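Local coordinates for protein dihydropteroate synthase (Burkholderia cenocepacia, PDB 2Y5J) that probably catalyses the condensation of para-aminobenzoate with 6-hydroxymethyl-7,8-dihydropterin diphosphate to form 7,8-dihydropteroate in folate synthesis, at residues Ser101-Lys106 with Asn122-Phe127; Ala211-Thr216 with Leu259-Arg264; Thr5-Pro10 with Asp222-Pro227; Val109-Leu114 with Ala132-Arg137. All coordinates share one frame; numbering follows the deposited sequence.

Interaction 1 of 4, residues Ser101-Lys106 with Asn122-Phe127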
loop_
_atom_site.group_PDB
_atom_site.type_symbol
_atom_site.label_atom_id
_atom_site.label_comp_id
_atom_site.label_asym_id
_atom_site.label_seq_id
_atom_site.Cartn_x
_atom_site.Cartn_y
_atom_site.Cartn_z
ATOM N N SER A 101 -0.575 -7.866 6.052
ATOM C CA SER A 101 -0.051 -6.500 6.065
ATOM C C SER A 101 -0.804 -5.723 7.132
ATOM O O SER A 101 -1.995 -5.966 7.347
ATOM C CB SER A 101 -0.155 -5.875 4.677
ATOM O OG SER A 101 -0.292 -4.470 4.729
ATOM N N ILE A 102 -0.120 -4.805 7.801
ATOM C CA ILE A 102 -0.779 -4.051 8.859
ATOM C C ILE A 102 -0.908 -2.571 8.499
ATOM O O ILE A 102 0.067 -1.948 8.118
ATOM C CB ILE A 102 -0.066 -4.194 10.234
ATOM C CG1 ILE A 102 0.516 -5.597 10.417
ATOM C CG2 ILE A 102 -1.037 -3.851 11.369
ATOM C CD1 ILE A 102 -0.571 -6.626 10.685
ATOM N N ASP A 103 -2.112 -2.021 8.611
ATOM C CA ASP A 103 -2.350 -0.619 8.303
ATOM C C ASP A 103 -2.368 0.116 9.635
ATOM O O ASP A 103 -3.412 0.228 10.280
ATOM C CB ASP A 103 -3.683 -0.451 7.550
ATOM C CG ASP A 103 -3.888 0.940 6.961
ATOM O OD1 ASP A 103 -2.930 1.545 6.411
ATOM O OD2 ASP A 103 -5.066 1.376 6.994
ATOM N N THR A 104 -1.201 0.599 10.056
ATOM C CA THR A 104 -1.122 1.290 11.339
ATOM C C THR A 104 0.082 2.216 11.246
ATOM O O THR A 104 1.014 1.938 10.499
ATOM C CB THR A 104 -0.958 0.318 12.543
ATOM O OG1 THR A 104 -1.199 1.031 13.765
ATOM C CG2 THR A 104 0.473 -0.197 12.607
ATOM N N TYR A 105 0.004 3.303 12.007
ATOM C CA TYR A 105 1.029 4.325 12.216
ATOM C C TYR A 105 1.501 4.374 13.681
ATOM O O TYR A 105 2.529 4.988 13.975
ATOM C CB TYR A 105 0.519 5.701 11.775
ATOM C CG TYR A 105 -0.760 6.173 12.436
ATOM C CD1 TYR A 105 -0.734 6.879 13.625
ATOM C CD2 TYR A 105 -2.008 5.923 11.865
ATOM C CE1 TYR A 105 -1.906 7.274 14.252
ATOM C CE2 TYR A 105 -3.184 6.334 12.473
ATOM C CZ TYR A 105 -3.125 7.025 13.659
ATOM O OH TYR A 105 -4.275 7.460 14.279
ATOM N N LYS A 106 0.768 3.733 14.587
ATOM C CA LYS A 106 1.147 3.532 15.990
ATOM C C LYS A 106 2.284 2.527 16.218
ATOM O O LYS A 106 2.036 1.314 16.197
ATOM C CB LYS A 106 -0.052 3.089 16.844
ATOM C CG LYS A 106 -1.378 3.772 16.485
ATOM C CD LYS A 106 -2.461 3.644 17.554
ATOM C CE LYS A 106 -3.570 4.696 17.404
ATOM N NZ LYS A 106 -4.432 4.284 16.242
ATOM N N ASN A 122 2.206 -1.078 6.810
ATOM C CA ASN A 122 1.685 -0.026 5.953
ATOM C C ASN A 122 1.373 1.247 6.746
ATOM O O ASN A 122 0.460 1.256 7.589
ATOM C CB ASN A 122 0.385 -0.569 5.368
ATOM C CG ASN A 122 0.154 -0.105 3.967
ATOM O OD1 ASN A 122 -0.067 1.074 3.715
ATOM N ND2 ASN A 122 0.297 -1.023 3.034
ATOM N N ASP A 123 2.169 2.294 6.551
ATOM C CA ASP A 123 2.087 3.432 7.457
ATOM C C ASP A 123 1.894 4.762 6.729
ATOM O O ASP A 123 2.833 5.317 6.134
ATOM C CB ASP A 123 3.300 3.440 8.395
ATOM C CG ASP A 123 3.412 4.681 9.275
ATOM O OD1 ASP A 123 2.417 5.301 9.722
ATOM O OD2 ASP A 123 4.576 5.048 9.559
ATOM N N ILE A 124 0.661 5.250 6.835
ATOM C CA ILE A 124 0.212 6.536 6.291
ATOM C C ILE A 124 1.153 7.650 6.739
ATOM O O ILE A 124 1.412 8.611 6.009
ATOM C CB ILE A 124 -1.232 6.870 6.738
ATOM C CG1 ILE A 124 -1.331 6.999 8.261
ATOM C CG2 ILE A 124 -2.208 5.748 6.328
ATOM C CD1 ILE A 124 -2.733 7.375 8.734
ATOM N N TRP A 125 1.769 7.443 7.902
ATOM C CA TRP A 125 2.578 8.504 8.469
ATOM C C TRP A 125 4.030 8.413 8.023
ATOM O O TRP A 125 4.782 9.341 8.288
ATOM C CB TRP A 125 2.378 8.618 9.984
ATOM C CG TRP A 125 1.189 9.488 10.301
ATOM C CD1 TRP A 125 -0.015 9.095 10.795
ATOM C CD2 TRP A 125 1.090 10.902 10.097
ATOM N NE1 TRP A 125 -0.874 10.171 10.911
ATOM C CE2 TRP A 125 -0.212 11.293 10.476
ATOM C CE3 TRP A 125 1.975 11.874 9.632
ATOM C CZ2 TRP A 125 -0.650 12.623 10.388
ATOM C CZ3 TRP A 125 1.534 13.198 9.533
ATOM C CH2 TRP A 125 0.231 13.559 9.904
ATOM N N GLY A 126 4.436 7.396 7.278
ATOM C CA GLY A 126 5.763 7.504 6.698
ATOM C C GLY A 126 6.842 7.164 7.722
ATOM O O GLY A 126 8.016 7.540 7.597
ATOM N N PHE A 127 6.423 6.385 8.711
ATOM C CA PHE A 127 7.249 6.008 9.836
ATOM C C PHE A 127 7.761 7.258 10.553
ATOM O O PHE A 127 8.936 7.336 10.922
ATOM C CB PHE A 127 8.327 4.983 9.449
ATOM C CG PHE A 127 7.768 3.754 8.797
ATOM C CD1 PHE A 127 7.317 2.691 9.559
ATOM C CD2 PHE A 127 7.706 3.654 7.410
ATOM C CE1 PHE A 127 6.768 1.570 8.941
ATOM C CE2 PHE A 127 7.188 2.543 6.783
ATOM C CZ PHE A 127 6.692 1.508 7.550
HETATM O O HOH W 1 4.484 6.378 12.081
#

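Interaction 2 of 4, residues Ala211-Thr216 with Leu259-Arg264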
loop_
_atom_site.group_PDB
_atom_site.type_symbol
_atom_site.label_atom_id
_atom_site.label_comp_id
_atom_site.label_asym_id
_atom_site.label_seq_id
_atom_site.Cartn_x
_atom_site.Cartn_y
_atom_site.Cartn_z
ATOM N N ALA A 211 -0.998 9.771 -13.392
ATOM C CA ALA A 211 -0.457 9.952 -14.739
ATOM C C ALA A 211 1.054 9.749 -14.723
ATOM O O ALA A 211 1.572 9.224 -15.701
ATOM C CB ALA A 211 -0.791 11.351 -15.297
ATOM N N ALA A 212 1.758 10.193 -13.682
ATOM C CA ALA A 212 3.219 10.191 -13.633
ATOM C C ALA A 212 3.781 9.082 -12.755
ATOM O O ALA A 212 4.917 9.186 -12.281
ATOM C CB ALA A 212 3.754 11.523 -13.102
ATOM N N LEU A 213 3.007 8.021 -12.549
ATOM C CA LEU A 213 3.249 7.112 -11.419
ATOM C C LEU A 213 4.695 6.650 -11.246
ATOM O O LEU A 213 5.146 6.648 -10.112
ATOM C CB LEU A 213 2.265 5.931 -11.368
ATOM C CG LEU A 213 2.296 5.006 -10.150
ATOM C CD1 LEU A 213 1.659 5.708 -8.986
ATOM C CD2 LEU A 213 1.613 3.671 -10.341
ATOM N N PRO A 214 5.414 6.282 -12.321
ATOM C CA PRO A 214 6.749 5.721 -12.106
ATOM C C PRO A 214 7.763 6.756 -11.640
ATOM O O PRO A 214 8.716 6.401 -10.931
ATOM C CB PRO A 214 7.177 5.180 -13.472
ATOM C CG PRO A 214 6.280 5.787 -14.470
ATOM C CD PRO A 214 5.051 6.311 -13.754
ATOM N N ASP A 215 7.504 8.008 -12.012
ATOM C CA ASP A 215 8.298 9.137 -11.562
ATOM C C ASP A 215 8.039 9.520 -10.088
ATOM O O ASP A 215 8.676 10.431 -9.556
ATOM C CB ASP A 215 8.144 10.306 -12.556
ATOM C CG ASP A 215 8.702 10.036 -13.969
ATOM O OD1 ASP A 215 9.599 9.200 -14.234
ATOM O OD2 ASP A 215 8.243 10.731 -14.906
ATOM N N THR A 216 7.160 8.834 -9.364
ATOM C CA THR A 216 6.904 9.163 -7.960
ATOM C C THR A 216 7.733 8.308 -7.006
ATOM O O THR A 216 7.780 8.544 -5.792
ATOM C CB THR A 216 5.428 9.007 -7.524
ATOM O OG1 THR A 216 5.010 7.657 -7.751
ATOM C CG2 THR A 216 4.505 9.933 -8.274
ATOM N N LEU A 259 -5.974 -0.519 -13.190
ATOM C CA LEU A 259 -5.344 -0.878 -14.458
ATOM C C LEU A 259 -4.436 0.237 -14.905
ATOM O O LEU A 259 -3.335 -0.031 -15.389
ATOM C CB LEU A 259 -6.351 -1.116 -15.580
ATOM C CG LEU A 259 -6.957 -2.506 -15.754
ATOM C CD1 LEU A 259 -7.562 -2.556 -17.142
ATOM C CD2 LEU A 259 -5.810 -3.484 -15.672
ATOM N N CYS A 260 -4.929 1.470 -14.799
ATOM C CA CYS A 260 -4.093 2.616 -15.156
ATOM C C CYS A 260 -2.798 2.577 -14.345
ATOM O O CYS A 260 -1.702 2.778 -14.897
ATOM C CB CYS A 260 -4.841 3.949 -14.952
ATOM S SG CYS A 260 -6.322 4.123 -15.993
ATOM N N ALA A 261 -2.938 2.279 -13.054
ATOM C CA ALA A 261 -1.789 2.222 -12.162
ATOM C C ALA A 261 -0.859 1.107 -12.623
ATOM O O ALA A 261 0.357 1.340 -12.765
ATOM C CB ALA A 261 -2.219 2.029 -10.705
ATOM N N VAL A 262 -1.403 -0.072 -12.926
ATOM C CA VAL A 262 -0.467 -1.129 -13.340
ATOM C C VAL A 262 0.118 -0.912 -14.732
ATOM O O VAL A 262 1.241 -1.346 -15.007
ATOM C CB VAL A 262 -0.991 -2.576 -13.222
ATOM C CG1 VAL A 262 -1.408 -2.861 -11.771
ATOM C CG2 VAL A 262 -2.081 -2.865 -14.253
ATOM N N GLU A 263 -0.642 -0.227 -15.586
ATOM C CA GLU A 263 -0.198 0.033 -16.935
ATOM C C GLU A 263 0.990 0.976 -16.767
ATOM O O GLU A 263 1.896 0.978 -17.594
ATOM C CB GLU A 263 -1.320 0.723 -17.716
ATOM C CG GLU A 263 -0.896 1.283 -19.052
ATOM C CD GLU A 263 -0.332 0.207 -19.992
ATOM O OE1 GLU A 263 -0.801 -0.967 -19.965
ATOM O OE2 GLU A 263 0.610 0.582 -20.733
ATOM N N ARG A 264 0.954 1.800 -15.724
ATOM C CA ARG A 264 2.028 2.763 -15.444
ATOM C C ARG A 264 2.962 2.302 -14.312
ATOM O O ARG A 264 3.398 3.107 -13.515
ATOM C CB ARG A 264 1.455 4.161 -15.119
ATOM C CG ARG A 264 0.672 4.796 -16.284
ATOM C CD ARG A 264 -0.358 5.901 -15.975
ATOM N NE ARG A 264 -1.009 6.271 -17.232
ATOM C CZ ARG A 264 -1.966 5.578 -17.848
ATOM N NH1 ARG A 264 -2.463 4.460 -17.331
ATOM N NH2 ARG A 264 -2.448 5.997 -19.005
#

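Interaction 3 of 4, residues Thr5-Pro10 with Asp222-Pro227. Unlike the reference sequence in segment 5-10: Thr5 (reference Pro).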
loop_
_atom_site.group_PDB
_atom_site.type_symbol
_atom_site.label_atom_id
_atom_site.label_comp_id
_atom_site.label_asym_id
_atom_site.label_seq_id
_atom_site.Cartn_x
_atom_site.Cartn_y
_atom_site.Cartn_z
ATOM N N THR A 5 6.361 -3.738 -20.855
ATOM C CA THR A 5 7.225 -4.556 -19.942
ATOM C C THR A 5 8.489 -3.893 -19.370
ATOM O O THR A 5 9.547 -3.778 -20.004
ATOM C CB THR A 5 7.529 -5.966 -20.498
ATOM O OG1 THR A 5 6.382 -6.455 -21.208
ATOM C CG2 THR A 5 7.831 -6.928 -19.353
ATOM N N PHE A 6 8.307 -3.434 -18.133
ATOM C CA PHE A 6 9.336 -3.082 -17.166
ATOM C C PHE A 6 9.028 -3.974 -15.953
ATOM O O PHE A 6 7.936 -4.553 -15.862
ATOM C CB PHE A 6 9.228 -1.568 -16.945
ATOM C CG PHE A 6 9.222 -1.102 -15.506
ATOM C CD1 PHE A 6 8.161 -1.379 -14.654
ATOM C CD2 PHE A 6 10.238 -0.269 -15.041
ATOM C CE1 PHE A 6 8.152 -0.896 -13.347
ATOM C CE2 PHE A 6 10.237 0.220 -13.746
ATOM C CZ PHE A 6 9.191 -0.092 -12.895
ATOM N N LEU A 7 10.013 -4.189 -15.084
ATOM C CA LEU A 7 9.828 -5.059 -13.923
ATOM C C LEU A 7 10.087 -4.293 -12.621
ATOM O O LEU A 7 11.175 -3.739 -12.427
ATOM C CB LEU A 7 10.682 -6.333 -14.001
ATOM C CG LEU A 7 10.649 -7.398 -12.895
ATOM C CD1 LEU A 7 9.261 -8.005 -12.791
ATOM C CD2 LEU A 7 11.632 -8.562 -13.051
ATOM N N PRO A 8 9.072 -4.221 -11.747
ATOM C CA PRO A 8 9.261 -3.530 -10.479
ATOM C C PRO A 8 10.237 -4.346 -9.631
ATOM O O PRO A 8 10.219 -5.581 -9.702
ATOM C CB PRO A 8 7.865 -3.549 -9.846
ATOM C CG PRO A 8 6.918 -3.952 -10.923
ATOM C CD PRO A 8 7.719 -4.783 -11.888
ATOM N N ALA A 9 11.079 -3.660 -8.859
ATOM C CA ALA A 9 12.061 -4.287 -7.982
ATOM C C ALA A 9 11.458 -5.209 -6.903
ATOM O O ALA A 9 10.330 -5.013 -6.407
ATOM C CB ALA A 9 12.966 -3.209 -7.397
ATOM N N PRO A 10 12.213 -6.251 -6.522
ATOM C CA PRO A 10 11.593 -7.161 -5.562
ATOM C C PRO A 10 11.381 -6.532 -4.189
ATOM O O PRO A 10 11.964 -5.517 -3.820
ATOM C CB PRO A 10 12.551 -8.357 -5.510
ATOM C CG PRO A 10 13.860 -7.856 -6.059
ATOM C CD PRO A 10 13.640 -6.541 -6.765
ATOM N N ASP A 222 20.978 0.553 -5.624
ATOM C CA ASP A 222 21.306 -0.095 -6.898
ATOM C C ASP A 222 20.876 0.644 -8.176
ATOM O O ASP A 222 21.180 0.227 -9.299
ATOM C CB ASP A 222 20.751 -1.526 -6.896
ATOM C CG ASP A 222 19.231 -1.572 -7.026
ATOM O OD1 ASP A 222 18.587 -0.517 -7.219
ATOM O OD2 ASP A 222 18.650 -2.674 -6.944
ATOM N N GLY A 223 20.106 1.717 -8.026
ATOM C CA GLY A 223 19.606 2.466 -9.183
ATOM C C GLY A 223 18.185 2.135 -9.626
ATOM O O GLY A 223 17.554 2.956 -10.296
ATOM N N ARG A 224 17.696 0.944 -9.275
ATOM C CA ARG A 224 16.301 0.583 -9.518
ATOM C C ARG A 224 15.375 1.379 -8.602
ATOM O O ARG A 224 15.724 1.752 -7.483
ATOM C CB ARG A 224 16.033 -0.915 -9.363
ATOM C CG ARG A 224 16.827 -1.807 -10.297
ATOM C CD ARG A 224 16.659 -3.287 -9.976
ATOM N NE ARG A 224 15.479 -3.853 -10.630
ATOM C CZ ARG A 224 15.133 -5.139 -10.611
ATOM N NH1 ARG A 224 15.866 -6.022 -9.949
ATOM N NH2 ARG A 224 14.039 -5.553 -11.241
ATOM N N ALA A 225 14.177 1.669 -9.091
ATOM C CA ALA A 225 13.260 2.470 -8.296
ATOM C C ALA A 225 12.637 1.547 -7.244
ATOM O O ALA A 225 12.540 0.338 -7.476
ATOM C CB ALA A 225 12.240 3.113 -9.237
ATOM N N TYR A 226 12.267 2.092 -6.086
ATOM C CA TYR A 226 11.543 1.312 -5.067
ATOM C C TYR A 226 10.212 0.842 -5.648
ATOM O O TYR A 226 9.551 1.601 -6.340
ATOM C CB TYR A 226 11.300 2.111 -3.776
ATOM C CG TYR A 226 12.495 2.308 -2.857
ATOM C CD1 TYR A 226 12.864 1.342 -1.920
ATOM C CD2 TYR A 226 13.263 3.466 -2.910
ATOM C CE1 TYR A 226 13.966 1.526 -1.074
ATOM C CE2 TYR A 226 14.361 3.657 -2.062
ATOM C CZ TYR A 226 14.709 2.689 -1.139
ATOM O OH TYR A 226 15.819 2.871 -0.335
ATOM N N PRO A 227 9.799 -0.410 -5.426
ATOM C CA PRO A 227 8.489 -0.744 -5.980
ATOM C C PRO A 227 7.423 0.132 -5.337
ATOM O O PRO A 227 7.610 0.607 -4.206
ATOM C CB PRO A 227 8.296 -2.210 -5.589
ATOM C CG PRO A 227 9.051 -2.287 -4.292
ATOM C CD PRO A 227 10.297 -1.499 -4.568
HETATM O O HOH W 2 11.014 -0.992 -9.100
#

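Interaction 4 of 4, residues Val109-Leu114 with Ala132-Arg137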
loop_
_atom_site.group_PDB
_atom_site.type_symbol
_atom_site.label_atom_id
_atom_site.label_comp_id
_atom_site.label_asym_id
_atom_site.label_seq_id
_atom_site.Cartn_x
_atom_site.Cartn_y
_atom_site.Cartn_z
ATOM N N VAL A 109 1.423 -0.638 18.115
ATOM C CA VAL A 109 0.748 -1.536 17.180
ATOM C C VAL A 109 1.759 -2.207 16.268
ATOM O O VAL A 109 1.684 -3.407 16.066
ATOM C CB VAL A 109 -0.387 -0.851 16.384
ATOM C CG1 VAL A 109 -1.155 -1.885 15.559
ATOM C CG2 VAL A 109 -1.387 -0.180 17.317
ATOM N N MET A 110 2.736 -1.476 15.748
ATOM C CA MET A 110 3.718 -2.088 14.854
ATOM C C MET A 110 4.584 -3.137 15.549
ATOM O O MET A 110 4.905 -4.187 14.985
ATOM C CB MET A 110 4.651 -1.038 14.245
ATOM C CG MET A 110 3.958 0.191 13.675
ATOM S SD MET A 110 5.192 1.209 12.829
ATOM C CE MET A 110 4.095 2.514 12.291
ATOM N N ARG A 111 4.987 -2.819 16.775
ATOM C CA ARG A 111 5.837 -3.634 17.638
ATOM C C ARG A 111 5.177 -4.977 17.937
ATOM O O ARG A 111 5.798 -6.037 17.810
ATOM C CB ARG A 111 6.053 -2.831 18.926
ATOM C CG ARG A 111 6.956 -3.464 19.987
ATOM C CD ARG A 111 7.339 -2.455 21.082
ATOM N NE ARG A 111 8.292 -1.459 20.592
ATOM C CZ ARG A 111 9.598 -1.670 20.443
ATOM N NH1 ARG A 111 10.151 -2.829 20.782
ATOM N NH2 ARG A 111 10.367 -0.702 19.960
ATOM N N ALA A 112 3.912 -4.895 18.337
ATOM C CA ALA A 112 3.097 -6.056 18.655
ATOM C C ALA A 112 2.820 -6.946 17.441
ATOM O O ALA A 112 2.987 -8.175 17.478
ATOM C CB ALA A 112 1.773 -5.560 19.223
ATOM N N ALA A 113 2.392 -6.304 16.357
ATOM C CA ALA A 113 1.976 -7.034 15.173
ATOM C C ALA A 113 3.169 -7.784 14.614
ATOM O O ALA A 113 3.022 -8.926 14.173
ATOM C CB ALA A 113 1.391 -6.068 14.145
ATOM N N LEU A 114 4.351 -7.177 14.641
ATOM C CA LEU A 114 5.507 -7.883 14.100
ATOM C C LEU A 114 5.783 -9.128 14.943
ATOM O O LEU A 114 6.191 -10.163 14.406
ATOM C CB LEU A 114 6.770 -7.025 14.043
ATOM C CG LEU A 114 6.713 -5.986 12.925
ATOM C CD1 LEU A 114 7.944 -5.042 12.879
ATOM C CD2 LEU A 114 6.560 -6.776 11.637
ATOM N N ALA A 132 8.587 4.902 15.621
ATOM C CA ALA A 132 8.080 4.030 14.557
ATOM C C ALA A 132 9.241 3.312 13.923
ATOM O O ALA A 132 9.169 2.094 13.727
ATOM C CB ALA A 132 7.338 4.806 13.491
ATOM N N ILE A 133 10.279 4.079 13.591
ATOM C CA ILE A 133 11.465 3.500 12.970
ATOM C C ILE A 133 12.134 2.491 13.890
ATOM O O ILE A 133 12.493 1.409 13.439
ATOM C CB ILE A 133 12.459 4.552 12.454
ATOM C CG1 ILE A 133 11.885 5.232 11.195
ATOM C CG2 ILE A 133 13.804 3.904 12.192
ATOM C CD1 ILE A 133 12.700 6.387 10.588
ATOM N N ASP A 134 12.230 2.789 15.184
ATOM C CA ASP A 134 12.788 1.845 16.151
ATOM C C ASP A 134 11.945 0.577 16.250
ATOM O O ASP A 134 12.488 -0.519 16.349
ATOM C CB ASP A 134 12.978 2.512 17.521
ATOM C CG ASP A 134 13.450 1.523 18.586
ATOM O OD1 ASP A 134 14.684 1.346 18.715
ATOM O OD2 ASP A 134 12.608 0.912 19.291
ATOM N N ALA A 135 10.619 0.692 16.256
ATOM C CA ALA A 135 9.777 -0.497 16.280
ATOM C C ALA A 135 9.942 -1.451 15.077
ATOM O O ALA A 135 9.617 -2.627 15.172
ATOM C CB ALA A 135 8.319 -0.073 16.448
ATOM N N VAL A 136 10.459 -1.012 13.937
ATOM C CA VAL A 136 10.443 -1.899 12.766
ATOM C C VAL A 136 11.823 -2.128 12.161
ATOM O O VAL A 136 11.891 -2.768 11.117
ATOM C CB VAL A 136 9.637 -1.335 11.554
ATOM C CG1 VAL A 136 8.223 -0.961 11.890
ATOM C CG2 VAL A 136 10.356 -0.172 10.890
ATOM N N ARG A 137 12.900 -1.602 12.742
ATOM C CA ARG A 137 14.199 -1.650 12.067
ATOM C C ARG A 137 14.765 -3.064 12.096
ATOM O O ARG A 137 15.697 -3.380 11.345
ATOM C CB ARG A 137 15.194 -0.637 12.641
ATOM C CG ARG A 137 15.365 -0.685 14.155
ATOM C CD ARG A 137 16.806 -0.680 14.656
ATOM N NE ARG A 137 16.809 -0.468 16.106
ATOM C CZ ARG A 137 16.237 -1.235 17.041
ATOM N NH1 ARG A 137 15.603 -2.367 16.768
ATOM N NH2 ARG A 137 16.296 -0.890 18.323
#

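Interaction 1 of 4, residues Ser101-Lys106 with Asn122-Phe127
Two neighbouring parallel strands of the TIM barrel, 100-103 and 120-123, pair here through Asp103 and Asn122, and the loops that leave them pack together. In TIM barrels the C-terminal ends of the strands carry the active site. The strands belong to one beta-alpha-beta unit. Asn122 bonds through both its backbone N and its backbone O. Its N donates to Ile102 O at 2.7 Å, and its O accepts from Thr104 N at 3.0 Å. The side chains of Asp103 and Asn122 lie on the same face of the sheet, their flat ends turned 77° apart. With CG of Tyr105 set between backbone N and carbonyl carbon (chi1 56°), the ring turns toward Ile124 and Trp125. The edge of the Trp125 five-membered ring meets one Tyr105 face, T-shaped, with centroids 4.9 Å apart and planes at 72°. Ile124 CD1 comes obliquely to Tyr105 CD2 at 3.5 Å. A water donates to Tyr105 O; its other bond, to Asp123 OD2, is less sure. Thr104 OG1 is held by Glu82. The strand ends are thus fixed by hydrogen bonds between backbone N-H and C=O groups, and the loops largely by aromatic and aliphatic packing.

Interaction 2 of 4, residues Ala211-Thr216 with Leu259-Arg264
Leu213 O is gripped by two groups of Thr216, the hydroxyl OG1 at 2.6 Å and the backbone N at 3.1 Å. The hydroxyl lies in the carbonyl plane. This double hold closes the 3-10 segment 213-216, which follows helix 204-211, and probably helps hold Leu213, whose side chain meets the end of helix 251-263. Leu213 CG stands anti to its own N (chi1 -173°), and this directs CD2 at the helix end. There Leu213 CD2 lies 3.6 Å from Ala261 O and 4.2 Å from Ala261 CB. Pro214 CD touches Arg264 O at 3.6 Å. Arg264 is the first residue past the helix. Its chain runs extended from CG to NE, and Arg264 CD passes 3.9 Å from Ala211 O. The guanidinium turns back to its own helix: Arg264 NH1 donates to Cys260 O at 3.1 Å. Arg264 N bonds the same oxygen from the opposite face of the carbonyl plane. Leu213 also packs on Pro194 and Ala266, and Ala261 on Leu210. Each polar grip is therefore internal to one segment. What joins the 3-10 segment to the end of helix 251-263 is van der Waals contact, of aliphatic groups with each other and with carbonyl oxygens.

Interaction 3 of 4, residues Thr5-Pro10 with Asp222-Pro227
Ala9 and Arg224 join the N-terminal arm to the loop that leads into the short barrel strand 229-230. The arm runs on into the hairpin of strands 11-13 and 16-18, so this contact fastens a piece outside the barrel strands to the TIM barrel itself. Neither segment has regular secondary structure, and their touching parts run 76° apart.

The apolar contacts involve alanine and proline. Ala9 CB lies 4.2 Å from Pro227 CD, and Pro8 CB reaches Pro227 CB at a looser 4.5 Å. Pro227 CB also touches Ala9 O at 3.6 Å. The Pro227 ring rests on Cys191 of strand 190-193 and on Arg220, which ties the arm indirectly to the sheet.

The Arg224 guanidinium makes a second kind of contact. The chain bends at its third torsion (chi3 86°), and the flat group then lies along the arm. Ala9 CA and Pro10 CD are over one of its faces, with Arg224 NH1 3.9 Å from Pro10 CD. Leu7 O is near its plane at the edge, 3.6 Å from Arg224 NH2, a distance too long to count as a bond here.

Polar bonds are few. Within the loop, Asp222 OD1 accepts from Arg224 N in an Asx turn, met from above the carboxylate plane. This turn probably helps fix the backbone from which the Arg224 chain starts. On the other segment, Pro10 O accepts from Arg220. The two backbones are linked by one water, which accepts from Ala9 N at 2.7 Å and donates to Ala225 O at 2.6 Å.

Interaction 4 of 4, residues Val109-Leu114 with Ala132-Arg137
Arg111 and Asp134 form a salt bridge at the outer edge of two adjacent barrel helices, 107-115 and the short, weakly bonded 132-136. NH2 of Arg111 lies 2.8 Å from OD2 of Asp134. The oxygen meets the guanidinium at its edge, near its plane, and the two flat groups are turned 28° apart. The hydrogen bond is bent to 117° and weak, so charge attraction probably does most of the work.

On the buried side of this pair the contact is apolar. Met110 SD touches Val136 CG1 at 3.8 Å. Met110 CE goes further, to Ala132 CB at 4.1 Å. The chain is extended beyond CG, which carries sulfur and methyl to the second helix. Leu114 CD1 sits 3.7 Å from Ala135 O and 4.2 Å from Val136 CG1. Ala135 CB points at the first helix, 4.4 Å from Met110 CB.

Further out, Asp134 has a second partner: Asp134 OD1 bridges to Arg137 NH2 at 2.8 Å, so one carboxylate serves two arginines. Met110 also packs on Ile121 and Asp123 of strand 120-123. Ile133 turns to helix 165-181, and Val136 O is taken by Arg189. The helix axes are 8.8 Å apart and only 9° from parallel, as expected for neighbouring helices around a TIM barrel.

The small side chains of Ala132 and Ala135 are consistent with this spacing. Sulfur and aliphatic carbons hold the buried side. On the solvent-facing side one negative carboxylate lies between two positive guanidiniums, so it probably stays ionised and eases the repulsion between Arg111 and Arg137.

Overall arrangement
Interactions 1 and 4 belong to one part of the barrel. Helix 107-115 connects the two strands of interaction 1 and supplies one side of interaction 4. They touch through Thr104 with Val109 and through Tyr105 O with Met110 CE. Interaction 1 is buried and rests on backbone hydrogen bonds between strands and on aromatic packing. Interaction 4 lies further out and adds a salt-bridge network on its solvent-facing side. Interactions 2 and 3 are partly buried and share the long connection between helix 204-211 and strand 229-230. Their nearest atoms are about 5 Å apart. Neither has a direct hydrogen bond between its segments. Interactions 1 and 2 lie on opposite sides of the chain's centre.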